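Local coordinates for O-methyltransferase family 3 (Niastella koreensis, PDB 7CVW), which methylates one hydroxyl of catechol-like compounds with S-adenosyl-L-methionine, without regiospecificity, in a metal-dependent reaction that is most active with magnesium, at residues 166-171 against 210-215. Residues are numbered along the deposited sequence; the frame is centred on the assembly and turned at random.
Sequences NVIRDG and KEYDGM. With MG (magnesium ion), chain C.
Asn166 and Asp213 illustrate how a second-shell carboxylate can position a metal ligand. Asn166 OD1 binds the magnesium ion at 2.4 Å, in a site completed by Asp139, Asp165 and two waters, while Asn166 ND2 gives Asp213 OD2 a nearly straight bond of 2.9 Å. This oxygen lies in the amide plane, although the N-H reaches it from above the carboxylate plane; gripped through both branches, the amide is probably fixed in rotation. Val167 N then bonds to Gly214 O at 3.1 Å, and Val167 CG2 packs on that carbonyl. Here the loop leaving strand 160-165 runs on alongside the start of strand 213-220, its antiparallel neighbour, at the C-terminal ends of the parallel strands of the Rossmann-like methyltransferase sheet. Ile168 N meets Asp213 OD1 nearly along its C-O axis, at 3.1 Å. The CG2 branch of Ile168, turned away from the residue's own N, lays its methyl over one face of the Tyr212 ring, 4.0 Å from Tyr212 CZ, beside Val9 of the second subunit. Arg169 N reaches the same Asp213 OD1 from above the carboxylate plane at 2.9 Å, and its bent chain gives a long, purely electrostatic salt bridge from NE to Asp213 OD2. Asp170 N bonds weakly to Tyr212 O, Asp170 OD1 meets the Tyr212 ring edge in plane, and its carboxylate stacks almost parallel on that of Glu211, a like-charge proximity that nearby Arg169 may partly offset.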
ATOM      1  N   ASN A 166       4.898  11.421   4.995  1.00  8.06           N
ATOM      2  CA  ASN A 166       4.853  12.908   4.881  1.00  8.80           C
ATOM      3  C   ASN A 166       5.755  13.399   3.742  1.00  8.71           C
ATOM      4  O   ASN A 166       6.516  14.368   3.925  1.00  9.17           O
ATOM      5  CB  ASN A 166       5.235  13.598   6.194  1.00  9.40           C
ATOM      6  CG  ASN A 166       4.464  13.066   7.388  1.00 10.23           C
ATOM      7  OD1 ASN A 166       5.071  12.525   8.309  1.00 10.08           O
ATOM      8  ND2 ASN A 166       3.145  13.195   7.375  1.00 11.00           N
ATOM      9  N   VAL A 167       5.636  12.798   2.560  1.00  8.50           N
ATOM     10  CA  VAL A 167       6.508  13.157   1.405  1.00  8.49           C
ATOM     11  C   VAL A 167       5.746  13.965   0.339  1.00  9.18           C
ATOM     12  O   VAL A 167       6.393  14.258  -0.666  1.00  8.80           O
ATOM     13  CB  VAL A 167       7.192  11.919   0.808  1.00  9.51           C
ATOM     14  CG1 VAL A 167       8.110  11.252   1.828  1.00 10.10           C
ATOM     15  CG2 VAL A 167       6.195  10.953   0.205  1.00  9.98           C
ATOM     16  N   ILE A 168       4.499  14.386   0.570  1.00  8.95           N
ATOM     17  CA  ILE A 168       3.686  15.171  -0.412  1.00  9.46           C
ATOM     18  C   ILE A 168       3.269  16.533   0.164  1.00 10.00           C
ATOM     19  O   ILE A 168       3.257  17.512  -0.593  1.00 10.09           O
ATOM     20  CB  ILE A 168       2.485  14.342  -0.917  1.00  9.86           C
ATOM     21  CG1 ILE A 168       2.950  13.161  -1.775  1.00  9.57           C
ATOM     22  CG2 ILE A 168       1.490  15.202  -1.677  1.00 10.18           C
ATOM     23  CD1 ILE A 168       3.826  13.522  -2.960  1.00  9.34           C
ATOM     24  N   ARG A 169       2.933  16.621   1.451  1.00 11.25           N
ATOM     25  CA  ARG A 169       2.713  17.902   2.181  1.00 12.19           C
ATOM     26  C   ARG A 169       1.716  18.789   1.425  1.00 12.05           C
ATOM     27  O   ARG A 169       2.049  19.930   1.087  1.00 11.66           O
ATOM     28  CB  ARG A 169       4.026  18.662   2.400  1.00 14.46           C
ATOM     29  CG  ARG A 169       5.191  17.846   2.933  1.00 17.71           C
ATOM     30  CD  ARG A 169       4.883  16.991   4.132  1.00 21.79           C
ATOM     31  NE  ARG A 169       4.252  17.665   5.250  1.00 25.06           N
ATOM     32  CZ  ARG A 169       4.732  17.733   6.492  1.00 26.31           C
ATOM     33  NH1 ARG A 169       4.017  18.342   7.418  1.00 27.32           N
ATOM     34  NH2 ARG A 169       5.873  17.157   6.825  1.00 26.08           N
ATOM     35  N   ASP A 170       0.522  18.272   1.167  1.00 12.40           N
ATOM     36  CA  ASP A 170      -0.622  19.043   0.622  1.00 13.01           C
ATOM     37  C   ASP A 170      -0.272  19.490  -0.802  1.00 13.14           C
ATOM     38  O   ASP A 170      -0.878  20.445  -1.258  1.00 13.48           O
ATOM     39  CB  ASP A 170      -0.965  20.235   1.521  1.00 14.81           C
ATOM     40  CG  ASP A 170      -2.399  20.734   1.418  1.00 16.99           C
ATOM     41  OD1 ASP A 170      -3.257  19.938   1.044  1.00 19.30           O
ATOM     42  OD2 ASP A 170      -2.633  21.941   1.704  1.00 21.34           O
ATOM     43  N   GLY A 171       0.671  18.815  -1.471  1.00 11.41           N
ATOM     44  CA  GLY A 171       1.080  19.117  -2.855  1.00 11.73           C
ATOM     45  C   GLY A 171       2.106  20.233  -2.921  1.00 12.33           C
ATOM     46  O   GLY A 171       2.451  20.639  -4.030  1.00 13.34           O
ATOM     47  N   LYS A 210      -6.288  13.270   8.102  1.00 11.75           N
ATOM     48  CA  LYS A 210      -5.127  14.189   8.124  1.00 11.88           C
ATOM     49  C   LYS A 210      -5.069  14.981   6.813  1.00 11.84           C
ATOM     50  O   LYS A 210      -5.717  14.595   5.816  1.00 11.98           O
ATOM     51  CB  LYS A 210      -3.834  13.397   8.324  1.00 12.06           C
ATOM     52  CG  LYS A 210      -3.797  12.540   9.581  1.00 11.72           C
ATOM     53  CD  LYS A 210      -2.459  11.853   9.783  1.00 11.79           C
ATOM     54  CE  LYS A 210      -1.322  12.807  10.077  1.00 11.65           C
ATOM     55  NZ  LYS A 210      -0.112  12.083  10.498  1.00 11.95           N
ATOM     56  N   GLU A 211      -4.297  16.056   6.826  1.00 13.22           N
ATOM     57  CA  GLU A 211      -4.006  16.868   5.627  1.00 14.45           C
ATOM     58  C   GLU A 211      -3.497  15.936   4.518  1.00 12.36           C
ATOM     59  O   GLU A 211      -2.665  15.012   4.790  1.00 11.73           O
ATOM     60  CB  GLU A 211      -3.019  17.977   5.980  1.00 17.76           C
ATOM     61  CG  GLU A 211      -2.697  18.918   4.830  1.00 22.27           C
ATOM     62  CD  GLU A 211      -1.589  19.929   5.129  1.00 25.47           C
ATOM     63  OE1 GLU A 211      -1.914  21.107   5.284  1.00 33.17           O
ATOM     64  OE2 GLU A 211      -0.407  19.534   5.205  1.00 32.76           O
ATOM     65  N   TYR A 212      -3.995  16.162   3.306  1.00 11.73           N
ATOM     66  CA  TYR A 212      -3.500  15.538   2.068  1.00 11.23           C
ATOM     67  C   TYR A 212      -1.971  15.419   2.139  1.00 10.89           C
ATOM     68  O   TYR A 212      -1.264  16.428   2.390  1.00 11.60           O
ATOM     69  CB  TYR A 212      -3.956  16.396   0.888  1.00 11.61           C
ATOM     70  CG  TYR A 212      -3.320  16.099  -0.450  1.00 11.91           C
ATOM     71  CD1 TYR A 212      -3.161  14.817  -0.945  1.00 12.10           C
ATOM     72  CD2 TYR A 212      -2.935  17.154  -1.264  1.00 13.53           C
ATOM     73  CE1 TYR A 212      -2.607  14.586  -2.195  1.00 11.87           C
ATOM     74  CE2 TYR A 212      -2.439  16.935  -2.532  1.00 12.33           C
ATOM     75  CZ  TYR A 212      -2.234  15.655  -2.989  1.00 12.99           C
ATOM     76  OH  TYR A 212      -1.723  15.446  -4.233  1.00 13.51           O
ATOM     77  N   ASP A 213      -1.472  14.218   1.892  1.00 10.65           N
ATOM     78  CA  ASP A 213      -0.029  13.937   2.022  1.00 10.29           C
ATOM     79  C   ASP A 213       0.270  12.659   1.247  1.00 10.60           C
ATOM     80  O   ASP A 213      -0.367  12.377   0.243  1.00 10.11           O
ATOM     81  CB  ASP A 213       0.330  13.887   3.512  1.00 10.57           C
ATOM     82  CG  ASP A 213       1.764  14.221   3.873  1.00 12.00           C
ATOM     83  OD1 ASP A 213       2.611  14.213   2.991  1.00 10.61           O
ATOM     84  OD2 ASP A 213       2.004  14.519   5.046  1.00 13.82           O
ATOM     85  N   GLY A 214       1.290  11.933   1.652  1.00 10.45           N
ATOM     86  CA  GLY A 214       1.649  10.691   0.970  1.00 10.69           C
ATOM     87  C   GLY A 214       2.770   9.985   1.692  1.00 10.26           C
ATOM     88  O   GLY A 214       3.489  10.598   2.512  1.00  9.94           O
ATOM     89  N   MET A 215       2.939   8.723   1.364  1.00  9.87           N
ATOM     90  CA  MET A 215       4.015   7.873   1.914  1.00 10.62           C
ATOM     91  C   MET A 215       4.818   7.317   0.748  1.00  9.71           C
ATOM     92  O   MET A 215       4.199   6.835  -0.230  1.00 10.28           O
ATOM     93  CB  MET A 215       3.464   6.712   2.738  1.00 12.77           C
ATOM     94  CG  MET A 215       2.851   7.146   4.025  1.00 14.77           C
ATOM     95  SD  MET A 215       2.684   5.732   5.172  1.00 17.98           S
ATOM     96  CE  MET A 215       1.543   6.451   6.363  1.00 18.13           C
TER
HETATM   97 MG    MG C 301       4.258  11.225  10.184  1.00  2.50          MG
HETATM   98  O   HOH W   1       2.689  10.382  11.769  1.00 10.03           O
HETATM   99  O   HOH W   2       5.526  12.872  11.573  1.00 11.48           O